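Local coordinates for protein aminotransferase, class I (Staphylococcus aureus, PDB 2O1B) that probably catalyses the pyridoxal-phosphate-dependent transfer of the amino group of aspartate to 2-oxoglutarate, as a class I aminotransferase, at residues A[160-165]-A[187-192]; A[169-174]-A[183-188]; A[205-210]-A[233-238]; A[328-333]-A[337-342]. All coordinates share one frame; numbering follows the deposited sequence. Where two conformers were deposited one is given.

Interactions 1 and 2 share Leu187 and Thr188, with centres about 10 Å apart; Pro169 CD of interaction 2 lies 3.4 Å from Tyr189 OH of interaction 1. Interaction 3 adjoins this packing: Phe210 CZ meets Ile185 CD1 at 3.4 Å, and helix 200-210 follows strand 182-187 in the chain. Interaction 4 belongs to a separate antiparallel sheet, yet returns to the cofactor, since Tyr338 OH packs 3.3 Å from Asn192 ND2, the group through which interaction 1 holds pyridoxal phosphate. Interactions 1 and 4 therefore meet at the active site, their centres about 13 Å apart, whereas interactions 3 and 4 are about 27 Å apart.

Interaction 1 (A[160-165]-A[187-192]); sequences LNLEPP and LTYPNN. With PLP (pyridoxal-5'-phosphate), chain B.
Leu160 and Leu187 reach each other across an intervening strand, the unusual feature of this contact: their CD2 methyls touch end to end, 3.7 Å apart and at an oblique angle, while their CA atoms stay 9.2 Å apart. Beside them a phenol oxygen lies near leucine methyls. Tyr189 OH comes to 3.9 Å from Leu162 CD1 and 4.2 Å from Leu162 CD2, the two side chains approaching from opposite directions. The hydroxyl is not left without a polar partner, because it is hydrogen-bonded to the carbonyl O of Tyr167. With its CG beside the backbone N (chi1 -61°), Tyr189 carries its oxygen out to the leucine although the base of the side chain does not face that way. The intervening strand is 135-140, which runs between strands 156-161 and 182-187 in the mixed seven-stranded sheet, the core of the large domain in fold-type I aminotransferases; Leu162 and Thr188 both rest on its Pro139. Past the end of strand 182-187 the chain turns toward the cofactor, with a cis peptide between Tyr189 and Pro190. Asn192 extends its amide, CG anti to the backbone N (chi1 -174°), and ND2 donates to O3 of pyridoxal phosphate at 3.0 Å with an N-H...O angle of 158°. Its OD1 is taken by Arg379, which fixes the rotation of the amide. Thr188 adds an apolar touch, CG2 lying 3.7 Å from the C2A methyl of the cofactor, while its OG1 is hydrogen-bonded to Tyr146 OH.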
loop_
_atom_site.group_PDB
_atom_site.type_symbol
_atom_site.label_atom_id
_atom_site.label_comp_id
_atom_site.label_asym_id
_atom_site.label_seq_id
_atom_site.Cartn_x
_atom_site.Cartn_y
_atom_site.Cartn_z
ATOM N N LEU A 160 13.343 23.333 4.113
ATOM C CA LEU A 160 14.157 23.530 5.302
ATOM C C LEU A 160 15.607 23.559 4.814
ATOM O O LEU A 160 16.186 22.521 4.492
ATOM C CB LEU A 160 13.939 22.385 6.311
ATOM C CG LEU A 160 14.787 22.353 7.601
ATOM C CD1 LEU A 160 14.537 23.579 8.488
ATOM C CD2 LEU A 160 14.565 21.060 8.386
ATOM N N ASN A 161 16.176 24.759 4.766
ATOM C CA ASN A 161 17.489 24.937 4.161
ATOM C C ASN A 161 18.644 24.462 5.048
ATOM O O ASN A 161 18.937 25.020 6.115
ATOM C CB ASN A 161 17.671 26.371 3.646
ATOM C CG ASN A 161 16.724 26.701 2.495
ATOM O OD1 ASN A 161 16.532 25.897 1.574
ATOM N ND2 ASN A 161 16.126 27.885 2.546
ATOM N N LEU A 162 19.286 23.389 4.594
ATOM C CA LEU A 162 20.400 22.789 5.318
ATOM C C LEU A 162 21.703 23.073 4.577
ATOM O O LEU A 162 21.764 22.981 3.349
ATOM C CB LEU A 162 20.185 21.283 5.486
ATOM C CG LEU A 162 18.808 20.827 5.993
ATOM C CD1 LEU A 162 18.711 19.310 5.980
ATOM C CD2 LEU A 162 18.524 21.355 7.383
ATOM N N GLU A 163 22.739 23.418 5.327
ATOM C CA GLU A 163 24.007 23.843 4.740
ATOM C C GLU A 163 25.157 22.933 5.139
ATOM O O GLU A 163 25.188 22.432 6.269
ATOM C CB GLU A 163 24.313 25.287 5.133
ATOM C CG GLU A 163 23.297 26.265 4.587
ATOM C CD GLU A 163 23.637 27.699 4.867
ATOM O OE1 GLU A 163 24.336 27.982 5.868
ATOM O OE2 GLU A 163 23.182 28.560 4.081
ATOM N N PRO A 164 26.119 22.729 4.219
ATOM C CA PRO A 164 27.287 21.904 4.532
ATOM C C PRO A 164 28.202 22.638 5.515
ATOM O O PRO A 164 28.096 23.862 5.637
ATOM C CB PRO A 164 27.974 21.742 3.166
ATOM C CG PRO A 164 27.577 22.943 2.405
ATOM C CD PRO A 164 26.183 23.271 2.845
ATOM N N PRO A 165 29.110 21.917 6.191
ATOM C CA PRO A 165 29.391 20.497 6.072
ATOM C C PRO A 165 28.417 19.581 6.817
ATOM O O PRO A 165 28.418 18.369 6.584
ATOM C CB PRO A 165 30.787 20.361 6.700
ATOM C CG PRO A 165 31.222 21.725 7.081
ATOM C CD PRO A 165 29.999 22.551 7.176
ATOM N N LEU A 187 12.283 15.311 9.097
ATOM C CA LEU A 187 13.700 15.306 9.395
ATOM C C LEU A 187 14.214 13.932 9.011
ATOM O O LEU A 187 13.463 12.966 9.044
ATOM C CB LEU A 187 13.955 15.599 10.880
ATOM C CG LEU A 187 13.613 17.030 11.351
ATOM C CD1 LEU A 187 13.834 17.201 12.836
ATOM C CD2 LEU A 187 14.403 18.094 10.563
ATOM N N THR A 188 15.484 13.863 8.632
ATOM C CA THR A 188 16.091 12.632 8.134
ATOM C C THR A 188 17.556 12.604 8.542
ATOM O O THR A 188 18.374 13.314 7.956
ATOM C CB THR A 188 16.029 12.574 6.580
ATOM O OG1 THR A 188 14.784 13.115 6.110
ATOM C CG2 THR A 188 16.206 11.152 6.078
ATOM N N TYR A 189 17.869 11.804 9.561
ATOM C CA TYR A 189 19.229 11.575 10.034
ATOM C C TYR A 189 19.429 10.095 10.371
ATOM O O TYR A 189 18.757 9.556 11.248
ATOM C CB TYR A 189 19.583 12.481 11.228
ATOM C CG TYR A 189 19.509 13.937 10.837
ATOM C CD1 TYR A 189 18.368 14.690 11.096
ATOM C CD2 TYR A 189 20.556 14.538 10.131
ATOM C CE1 TYR A 189 18.283 16.031 10.698
ATOM C CE2 TYR A 189 20.478 15.853 9.715
ATOM C CZ TYR A 189 19.345 16.597 10.006
ATOM O OH TYR A 189 19.285 17.900 9.598
ATOM N N PRO A 190 20.351 9.432 9.667
ATOM C CA PRO A 190 21.202 9.971 8.602
ATOM C C PRO A 190 20.444 10.520 7.393
ATOM O O PRO A 190 19.475 9.895 6.931
ATOM C CB PRO A 190 22.048 8.760 8.193
ATOM C CG PRO A 190 22.029 7.872 9.370
ATOM C CD PRO A 190 20.651 8.013 9.932
ATOM N N ASN A 191 20.881 11.684 6.892
ATOM C CA ASN A 191 20.215 12.333 5.754
ATOM C C ASN A 191 20.514 11.662 4.412
ATOM O O ASN A 191 21.652 11.305 4.114
ATOM C CB ASN A 191 20.568 13.826 5.666
ATOM C CG ASN A 191 19.643 14.604 4.713
ATOM O OD1 ASN A 191 20.032 15.638 4.165
ATOM N ND2 ASN A 191 18.413 14.123 4.538
ATOM N N ASN A 192 19.467 11.491 3.619
ATOM C CA ASN A 192 19.605 11.108 2.232
ATOM C C ASN A 192 19.260 12.373 1.448
ATOM O O ASN A 192 18.095 12.770 1.428
ATOM C CB ASN A 192 18.642 9.960 1.922
ATOM C CG ASN A 192 18.822 9.383 0.510
ATOM O OD1 ASN A 192 19.486 9.966 -0.345
ATOM N ND2 ASN A 192 18.210 8.216 0.269
HETATM N N1 PLP B . 13.456 7.318 3.411
HETATM C C2 PLP B . 14.796 7.347 3.073
HETATM C C2A PLP B . 15.657 8.473 3.576
HETATM C C3 PLP B . 15.316 6.305 2.302
HETATM O O3 PLP B . 16.633 6.287 1.945
HETATM C C4 PLP B . 14.484 5.262 1.875
HETATM C C4A PLP B . 15.133 3.947 1.558
HETATM C C5 PLP B . 13.127 5.256 2.211
HETATM C C6 PLP B . 12.618 6.299 2.984
HETATM C C5A PLP B . 12.194 4.150 1.737
HETATM O O4P PLP B . 12.389 2.934 2.435
HETATM P P PLP B . 11.388 1.684 2.213
HETATM O O1P PLP B . 12.105 0.609 1.413
HETATM O O2P PLP B . 10.184 2.200 1.472
HETATM O O3P PLP B . 11.028 1.158 3.574
#

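Interaction 2 (A[169-174]-A[183-188]); sequences PDWSKV and KLIYLT
The six-membered end of the Trp171 indole is the bump of this contact, and the hollow is formed by two side chains on one side of strand 182-187. CZ3 rests 4.0 Å from Ile185 CD1, and the neighbouring ring atom CH2 lies 4.3 Å from Leu187 CD2. Both methyls meet the ring obliquely. Trp171 has its CG beside the backbone N (chi1 -53°), a turn that brings the far end of the indole to the strand while its base points elsewhere; Ile185 comes to meet it from the opposite direction with CD1 at the tip of an extended side chain. Leu187 in turn acts as a knob. Its CD2 sits in the notch between the indole and the ring of Pro169, whose CG is 4.1 Å away. Pro169 deepens that notch by lying against the indole two residues on, with CB 3.5 Å above the Trp171 plane and offset toward the rim. Behind the indole the backbone curls into a short helical turn, closed by Lys173 N donating to Asp170 O at 3.0 Å. Asp170 OD2 also takes the Ser172 hydroxyl at 2.8 Å, on its syn side but 31° out of the carboxylate plane. Helix 200-210 packs on the tryptophan through Ala206 and Lys209, and Phe210 meets it edge-to-face. The arrangement is that of a beta-alpha-beta crossover: the connection from strand 156-161, with helix 176-181, folds back over the large-domain sheet before entering strand 182-187, which leads to Thr188 in the pyridoxal phosphate pocket.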
loop_
_atom_site.group_PDB
_atom_site.type_symbol
_atom_site.label_atom_id
_atom_site.label_comp_id
_atom_site.label_asym_id
_atom_site.label_seq_id
_atom_site.Cartn_x
_atom_site.Cartn_y
_atom_site.Cartn_z
ATOM N N PRO A 169 19.485 21.584 11.077
ATOM C CA PRO A 169 18.541 22.692 10.952
ATOM C C PRO A 169 19.011 23.911 11.724
ATOM O O PRO A 169 19.664 23.776 12.764
ATOM C CB PRO A 169 17.260 22.143 11.593
ATOM C CG PRO A 169 17.448 20.654 11.652
ATOM C CD PRO A 169 18.907 20.465 11.835
ATOM N N ASP A 170 18.695 25.095 11.209
ATOM C CA ASP A 170 18.916 26.318 11.957
ATOM C C ASP A 170 17.582 27.032 12.072
ATOM O O ASP A 170 17.175 27.787 11.175
ATOM C CB ASP A 170 19.961 27.223 11.296
ATOM C CG ASP A 170 20.319 28.433 12.165
ATOM O OD1 ASP A 170 21.330 29.100 11.883
ATOM O OD2 ASP A 170 19.602 28.717 13.145
ATOM N N TRP A 171 16.909 26.776 13.190
ATOM C CA TRP A 171 15.547 27.219 13.394
ATOM C C TRP A 171 15.431 28.741 13.429
ATOM O O TRP A 171 14.394 29.297 13.060
ATOM C CB TRP A 171 14.964 26.578 14.659
ATOM C CG TRP A 171 15.086 25.073 14.680
ATOM C CD1 TRP A 171 15.843 24.331 15.540
ATOM C CD2 TRP A 171 14.440 24.137 13.805
ATOM N NE1 TRP A 171 15.706 22.992 15.260
ATOM C CE2 TRP A 171 14.856 22.844 14.198
ATOM C CE3 TRP A 171 13.553 24.262 12.730
ATOM C CZ2 TRP A 171 14.405 21.684 13.557
ATOM C CZ3 TRP A 171 13.115 23.115 12.090
ATOM C CH2 TRP A 171 13.544 21.837 12.504
ATOM N N SER A 172 16.501 29.412 13.844
ATOM C CA SER A 172 16.509 30.873 13.906
ATOM C C SER A 172 16.528 31.512 12.517
ATOM O O SER A 172 16.199 32.689 12.369
ATOM C CB SER A 172 17.685 31.380 14.747
ATOM O OG SER A 172 18.902 31.337 14.016
ATOM N N LYS A 173 16.912 30.730 11.507
ATOM C CA LYS A 173 16.978 31.223 10.133
ATOM C C LYS A 173 15.712 30.939 9.314
ATOM O O LYS A 173 15.554 31.476 8.214
ATOM C CB LYS A 173 18.214 30.663 9.425
ATOM C CG LYS A 173 19.527 31.331 9.813
ATOM C CD LYS A 173 20.706 30.520 9.271
ATOM C CE LYS A 173 22.048 31.038 9.791
ATOM N NZ LYS A 173 22.718 31.947 8.824
ATOM N N VAL A 174 14.819 30.091 9.832
ATOM C CA VAL A 174 13.504 29.901 9.209
ATOM C C VAL A 174 12.672 31.170 9.436
ATOM O O VAL A 174 12.595 31.674 10.562
ATOM C CB VAL A 174 12.742 28.665 9.767
ATOM C CG1 VAL A 174 11.473 28.388 8.946
ATOM C CG2 VAL A 174 13.636 27.420 9.780
ATOM N N LYS A 183 2.763 23.010 10.122
ATOM C CA LYS A 183 2.061 21.999 10.885
ATOM C C LYS A 183 2.806 20.668 10.894
ATOM O O LYS A 183 2.547 19.821 11.742
ATOM C CB LYS A 183 0.639 21.855 10.353
ATOM C CG LYS A 183 -0.088 23.213 10.260
ATOM C CD LYS A 183 -0.292 23.850 11.628
ATOM C CE LYS A 183 -1.006 25.202 11.537
ATOM N NZ LYS A 183 -2.468 25.058 11.293
ATOM N N LEU A 184 3.738 20.503 9.959
ATOM C CA LEU A 184 4.526 19.286 9.864
ATOM C C LEU A 184 5.939 19.576 9.359
ATOM O O LEU A 184 6.144 20.452 8.504
ATOM C CB LEU A 184 3.827 18.270 8.950
ATOM C CG LEU A 184 4.372 16.841 8.860
ATOM C CD1 LEU A 184 4.230 16.083 10.183
ATOM C CD2 LEU A 184 3.642 16.107 7.764
ATOM N N ILE A 185 6.897 18.829 9.906
ATOM C CA ILE A 185 8.305 18.914 9.533
ATOM C C ILE A 185 8.895 17.520 9.349
ATOM O O ILE A 185 8.801 16.677 10.235
ATOM C CB ILE A 185 9.126 19.651 10.613
ATOM C CG1 ILE A 185 8.565 21.059 10.835
ATOM C CG2 ILE A 185 10.608 19.720 10.222
ATOM C CD1 ILE A 185 9.291 21.837 11.892
ATOM N N TYR A 186 9.505 17.280 8.194
ATOM C CA TYR A 186 10.274 16.053 8.011
ATOM C C TYR A 186 11.720 16.282 8.386
ATOM O O TYR A 186 12.312 17.316 8.041
ATOM C CB TYR A 186 10.199 15.558 6.573
ATOM C CG TYR A 186 8.899 14.909 6.225
ATOM C CD1 TYR A 186 7.745 15.662 6.071
ATOM C CD2 TYR A 186 8.816 13.531 6.043
ATOM C CE1 TYR A 186 6.537 15.064 5.746
ATOM C CE2 TYR A 186 7.611 12.928 5.705
ATOM C CZ TYR A 186 6.479 13.699 5.562
ATOM O OH TYR A 186 5.276 13.101 5.224
ATOM N N LEU A 187 12.283 15.311 9.097
ATOM C CA LEU A 187 13.700 15.306 9.395
ATOM C C LEU A 187 14.214 13.932 9.011
ATOM O O LEU A 187 13.463 12.966 9.044
ATOM C CB LEU A 187 13.955 15.599 10.880
ATOM C CG LEU A 187 13.613 17.030 11.351
ATOM C CD1 LEU A 187 13.834 17.201 12.836
ATOM C CD2 LEU A 187 14.403 18.094 10.563
ATOM N N THR A 188 15.484 13.863 8.632
ATOM C CA THR A 188 16.091 12.632 8.134
ATOM C C THR A 188 17.556 12.604 8.542
ATOM O O THR A 188 18.374 13.314 7.956
ATOM C CB THR A 188 16.029 12.574 6.580
ATOM O OG1 THR A 188 14.784 13.115 6.110
ATOM C CG2 THR A 188 16.206 11.152 6.078
#

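Interaction 3 (A[205-210]-A[233-238]); sequences EAIAKF and PSILAS
Ile207 and Ser238 mark the closest backbone approach, their CA atoms 8.2 Å apart, between the C-terminal end of helix 200-210 and a compact turn at 233-238. The helix keeps its regular bonding here, Lys209 N giving to Glu205 O at 2.9 Å. Opposite it, residues 235-237 have helical backbone angles without forming a regular helix. Their turn starts as an ST turn, in which Ser234 OG accepts from Leu236 N at 3.1 Å, and Ala237 N adds a bond to Ser234 O at 3.3 Å. Glu247 braces the same corner from strand 245-250, with one carboxylate oxygen bonded to Ser234 OG and the other to Ile235 N. The contact thereby joins a surface helix of the large domain to the loop leading from strand 216-220 into helix 241-244. Within 205-210, Ile207 makes the contact. Its side chain is extended to CD1 (chi2 162°), and this one methyl enters the bend of the turn. There it lies 3.8 Å from the carbonyl O of Ile235 and 4.2 Å from Ile235 CG1, while Val244 of helix 241-244 also touches the isoleucine. Ser238 turns its hydroxyl to Asp204 OD2, one helical turn before Ile207, so a polar tie runs beside the apolar one. The tight spot is Ile207 CD1 against Ser238 CB, at 3.4 Å closer than usual van der Waals contact for two carbons.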
loop_
_atom_site.group_PDB
_atom_site.type_symbol
_atom_site.label_atom_id
_atom_site.label_comp_id
_atom_site.label_asym_id
_atom_site.label_seq_id
_atom_site.Cartn_x
_atom_site.Cartn_y
_atom_site.Cartn_z
ATOM N N GLU A 205 16.840 20.268 20.645
ATOM C CA GLU A 205 16.571 21.634 20.191
ATOM C C GLU A 205 15.283 21.709 19.367
ATOM O O GLU A 205 14.498 22.650 19.515
ATOM C CB GLU A 205 17.759 22.201 19.396
ATOM C CG GLU A 205 17.687 23.724 19.231
ATOM C CD GLU A 205 18.727 24.305 18.280
ATOM O OE1 GLU A 205 19.662 23.585 17.865
ATOM O OE2 GLU A 205 18.601 25.504 17.942
ATOM N N ALA A 206 15.079 20.705 18.521
ATOM C CA ALA A 206 13.924 20.621 17.629
ATOM C C ALA A 206 12.664 20.466 18.458
ATOM O O ALA A 206 11.685 21.188 18.259
ATOM C CB ALA A 206 14.085 19.441 16.684
ATOM N N ILE A 207 12.714 19.522 19.401
ATOM C CA ILE A 207 11.608 19.260 20.325
ATOM C C ILE A 207 11.260 20.510 21.155
ATOM O O ILE A 207 10.088 20.875 21.262
ATOM C CB ILE A 207 11.917 18.044 21.244
ATOM C CG1 ILE A 207 12.017 16.756 20.414
ATOM C CG2 ILE A 207 10.851 17.901 22.339
ATOM C CD1 ILE A 207 12.735 15.615 21.135
ATOM N N ALA A 208 12.272 21.170 21.715
ATOM C CA ALA A 208 12.049 22.390 22.492
ATOM C C ALA A 208 11.465 23.518 21.641
ATOM O O ALA A 208 10.671 24.320 22.129
ATOM C CB ALA A 208 13.333 22.840 23.166
ATOM N N LYS A 209 11.856 23.582 20.372
ATOM C CA LYS A 209 11.347 24.618 19.474
ATOM C C LYS A 209 9.846 24.451 19.180
ATOM O O LYS A 209 9.129 25.449 19.066
ATOM C CB LYS A 209 12.165 24.654 18.178
ATOM C CG LYS A 209 11.776 25.757 17.178
ATOM C CD LYS A 209 12.344 27.120 17.558
ATOM C CE LYS A 209 11.946 28.171 16.544
ATOM N NZ LYS A 209 10.812 28.999 17.014
ATOM N N PHE A 210 9.379 23.198 19.078
ATOM C CA PHE A 210 7.998 22.931 18.640
ATOM C C PHE A 210 7.054 22.293 19.668
ATOM O O PHE A 210 5.881 22.047 19.360
ATOM C CB PHE A 210 7.977 22.143 17.308
ATOM C CG PHE A 210 8.705 22.839 16.196
ATOM C CD1 PHE A 210 8.178 23.982 15.614
ATOM C CD2 PHE A 210 9.948 22.382 15.767
ATOM C CE1 PHE A 210 8.853 24.645 14.609
ATOM C CE2 PHE A 210 10.634 23.047 14.765
ATOM C CZ PHE A 210 10.088 24.173 14.182
ATOM N N PRO A 233 21.164 8.416 17.023
ATOM C CA PRO A 233 20.130 8.546 18.035
ATOM C C PRO A 233 18.702 8.543 17.474
ATOM O O PRO A 233 18.464 8.994 16.348
ATOM C CB PRO A 233 20.435 9.909 18.663
ATOM C CG PRO A 233 21.020 10.677 17.589
ATOM C CD PRO A 233 21.761 9.719 16.693
ATOM N N SER A 234 17.774 8.041 18.286
ATOM C CA SER A 234 16.352 8.133 18.003
ATOM C C SER A 234 15.852 9.507 18.466
ATOM O O SER A 234 16.287 9.998 19.504
ATOM C CB SER A 234 15.610 7.030 18.759
ATOM O OG SER A 234 14.202 7.127 18.580
ATOM N N ILE A 235 14.935 10.114 17.718
ATOM C CA ILE A 235 14.279 11.339 18.194
ATOM C C ILE A 235 13.418 11.045 19.435
ATOM O O ILE A 235 13.189 11.924 20.267
ATOM C CB ILE A 235 13.428 12.017 17.089
ATOM C CG1 ILE A 235 13.050 13.449 17.499
ATOM C CG2 ILE A 235 12.183 11.155 16.722
ATOM C CD1 ILE A 235 12.450 14.296 16.370
ATOM N N LEU A 236 12.955 9.797 19.558
ATOM C CA LEU A 236 12.120 9.400 20.691
ATOM C C LEU A 236 12.903 9.128 21.976
ATOM O O LEU A 236 12.300 8.991 23.039
ATOM C CB LEU A 236 11.235 8.201 20.340
ATOM C CG LEU A 236 10.313 8.305 19.122
ATOM C CD1 LEU A 236 9.431 7.082 19.081
ATOM C CD2 LEU A 236 9.478 9.548 19.170
ATOM N N ALA A 237 14.232 9.062 21.891
ATOM C CA ALA A 237 15.066 8.915 23.094
ATOM C C ALA A 237 15.378 10.267 23.739
ATOM O O ALA A 237 15.882 10.332 24.865
ATOM C CB ALA A 237 16.352 8.152 22.782
ATOM N N SER A 238 15.092 11.345 23.020
ATOM C CA SER A 238 15.192 12.684 23.600
ATOM C C SER A 238 13.967 12.927 24.475
ATOM O O SER A 238 12.865 12.553 24.100
ATOM C CB SER A 238 15.279 13.744 22.500
ATOM O OG SER A 238 16.571 13.783 21.916
#

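Interaction 4 (A[328-333]-A[337-342]); sequences LPFVHA and IYVWLE
Phe330 and Val339 pack at the apolar centre, Phe330 CB lying 4.1 Å from Val339 CG1, with Leu341 CD2 on the same face of the hairpin 4.2 Å from that CB. Phe330 holds its CG between the backbone N and the carbonyl carbon (chi1 60°), the crowded position, and its ring leads away from the partner strand. On the other face Val331 and Trp340 run alongside each other in the same direction; Val331 CG2 meets the indole at its edge, 3.9 Å from CD1. Between the faces run the bonds of an antiparallel beta hairpin. Val331 N donates to Trp340 O at 2.9 Å and nearly straight (175°), and Glu342 N donates to Pro329 O at 3.0 Å. A water lies 2.8 Å from Val331 O and accepts from Trp340 N at 3.0 Å. At the more exposed polar end the extended Glu342 side chain crosses the Pro329 ring at about a right angle, bringing OE2 to 3.6 Å from Pro329 CB. Strand 338-342 also brings Tyr338 next to pyridoxal phosphate, its OH hydrogen-bonded to Tyr223. Strand 330-331 is an edge strand, within this chain, of a four-stranded antiparallel sheet, and 338-342 is bonded on its other side to strand 377-381, where Tyr377 stacks on Trp340. Helix 302-325 lies against Phe330 through Glu320 and Leu323, and its Arg316 and Glu320 bind the backbone of Ala333.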
loop_
_atom_site.group_PDB
_atom_site.type_symbol
_atom_site.label_atom_id
_atom_site.label_comp_id
_atom_site.label_asym_id
_atom_site.label_seq_id
_atom_site.Cartn_x
_atom_site.Cartn_y
_atom_site.Cartn_z
ATOM N N LEU A 328 39.532 15.713 -4.831
ATOM C CA LEU A 328 38.149 15.839 -5.277
ATOM C C LEU A 328 37.351 16.276 -4.053
ATOM O O LEU A 328 37.397 15.592 -3.032
ATOM C CB LEU A 328 37.603 14.489 -5.766
ATOM C CG LEU A 328 37.967 13.764 -7.077
ATOM C CD1 LEU A 328 36.960 14.058 -8.173
ATOM C CD2 LEU A 328 39.380 14.007 -7.569
ATOM N N PRO A 329 36.639 17.415 -4.134
ATOM C CA PRO A 329 35.849 17.929 -3.000
ATOM C C PRO A 329 34.531 17.175 -2.737
ATOM O O PRO A 329 33.668 17.089 -3.615
ATOM C CB PRO A 329 35.550 19.374 -3.404
ATOM C CG PRO A 329 35.584 19.362 -4.895
ATOM C CD PRO A 329 36.578 18.306 -5.305
ATOM N N PHE A 330 34.391 16.635 -1.527
ATOM C CA PHE A 330 33.177 15.933 -1.122
ATOM C C PHE A 330 32.779 16.354 0.297
ATOM O O PHE A 330 33.562 16.994 1.016
ATOM C CB PHE A 330 33.398 14.412 -1.198
ATOM C CG PHE A 330 34.520 13.911 -0.313
ATOM C CD1 PHE A 330 34.265 13.490 0.985
ATOM C CD2 PHE A 330 35.832 13.873 -0.779
ATOM C CE1 PHE A 330 35.305 13.035 1.812
ATOM C CE2 PHE A 330 36.867 13.423 0.030
ATOM C CZ PHE A 330 36.608 13.001 1.323
ATOM N N VAL A 331 31.564 16.001 0.694
ATOM C CA VAL A 331 31.140 16.141 2.081
ATOM C C VAL A 331 31.290 14.764 2.735
ATOM O O VAL A 331 30.672 13.788 2.304
ATOM C CB VAL A 331 29.704 16.710 2.180
ATOM C CG1 VAL A 331 29.174 16.654 3.604
ATOM C CG2 VAL A 331 29.681 18.144 1.658
ATOM N N HIS A 332 32.159 14.690 3.741
ATOM C CA HIS A 332 32.399 13.454 4.493
ATOM C C HIS A 332 31.068 12.878 4.993
ATOM O O HIS A 332 30.249 13.603 5.572
ATOM C CB HIS A 332 33.375 13.740 5.654
ATOM C CG HIS A 332 33.617 12.576 6.567
ATOM N ND1 HIS A 332 33.293 12.609 7.907
ATOM C CD2 HIS A 332 34.169 11.361 6.343
ATOM C CE1 HIS A 332 33.625 11.458 8.465
ATOM N NE2 HIS A 332 34.158 10.682 7.537
ATOM N N ALA A 333 30.856 11.583 4.735
ATOM C CA ALA A 333 29.644 10.877 5.130
ATOM C C ALA A 333 29.755 10.382 6.565
ATOM O O ALA A 333 30.754 9.775 6.942
ATOM C CB ALA A 333 29.407 9.688 4.214
ATOM N N ILE A 337 24.550 5.211 3.249
ATOM C CA ILE A 337 25.294 4.366 2.325
ATOM C C ILE A 337 25.882 5.147 1.124
ATOM O O ILE A 337 26.297 4.541 0.143
ATOM C CB ILE A 337 24.416 3.172 1.834
ATOM C CG1 ILE A 337 23.193 3.671 1.053
ATOM C CG2 ILE A 337 23.991 2.267 3.030
ATOM C CD1 ILE A 337 22.440 2.579 0.339
ATOM N N TYR A 338 25.922 6.480 1.219
ATOM C CA TYR A 338 26.349 7.327 0.094
ATOM C C TYR A 338 27.526 8.256 0.410
ATOM O O TYR A 338 27.837 8.515 1.581
ATOM C CB TYR A 338 25.185 8.186 -0.421
ATOM C CG TYR A 338 23.837 7.506 -0.469
ATOM C CD1 TYR A 338 23.449 6.755 -1.581
ATOM C CD2 TYR A 338 22.935 7.635 0.587
ATOM C CE1 TYR A 338 22.199 6.134 -1.635
ATOM C CE2 TYR A 338 21.686 7.018 0.542
ATOM C CZ TYR A 338 21.323 6.275 -0.574
ATOM O OH TYR A 338 20.084 5.665 -0.621
ATOM N N VAL A 339 28.174 8.763 -0.643
ATOM C CA VAL A 339 29.013 9.963 -0.514
ATOM C C VAL A 339 28.428 11.105 -1.370
ATOM O O VAL A 339 27.982 10.882 -2.491
ATOM C CB VAL A 339 30.518 9.679 -0.801
ATOM C CG1 VAL A 339 31.382 10.937 -0.594
ATOM C CG2 VAL A 339 31.034 8.562 0.106
ATOM N N TRP A 340 28.398 12.304 -0.793
ATOM C CA TRP A 340 27.823 13.517 -1.395
ATOM C C TRP A 340 29.014 14.266 -1.979
ATOM O O TRP A 340 29.840 14.802 -1.236
ATOM C CB TRP A 340 27.115 14.305 -0.276
ATOM C CG TRP A 340 26.294 15.542 -0.585
ATOM C CD1 TRP A 340 26.407 16.757 0.029
ATOM C CD2 TRP A 340 25.190 15.661 -1.497
ATOM N NE1 TRP A 340 25.465 17.633 -0.450
ATOM C CE2 TRP A 340 24.697 16.986 -1.384
ATOM C CE3 TRP A 340 24.562 14.779 -2.388
ATOM C CZ2 TRP A 340 23.633 17.457 -2.156
ATOM C CZ3 TRP A 340 23.493 15.250 -3.161
ATOM C CH2 TRP A 340 23.042 16.574 -3.042
ATOM N N LEU A 341 29.110 14.257 -3.318
ATOM C CA LEU A 341 30.274 14.753 -4.066
ATOM C C LEU A 341 29.947 16.069 -4.759
ATOM O O LEU A 341 28.905 16.185 -5.395
ATOM C CB LEU A 341 30.649 13.731 -5.154
ATOM C CG LEU A 341 32.037 13.497 -5.776
ATOM C CD1 LEU A 341 31.895 13.406 -7.288
ATOM C CD2 LEU A 341 33.118 14.512 -5.414
ATOM N N GLU A 342 30.842 17.049 -4.656
ATOM C CA GLU A 342 30.714 18.289 -5.432
ATOM C C GLU A 342 30.850 18.025 -6.926
ATOM O O GLU A 342 31.669 17.202 -7.350
ATOM C CB GLU A 342 31.784 19.309 -5.015
ATOM C CG GLU A 342 31.646 19.823 -3.586
ATOM C CD GLU A 342 32.351 21.160 -3.354
ATOM O OE1 GLU A 342 32.449 21.975 -4.295
ATOM O OE2 GLU A 342 32.811 21.390 -2.220
HETATM O O HOH W 1 28.282 12.398 2.250
#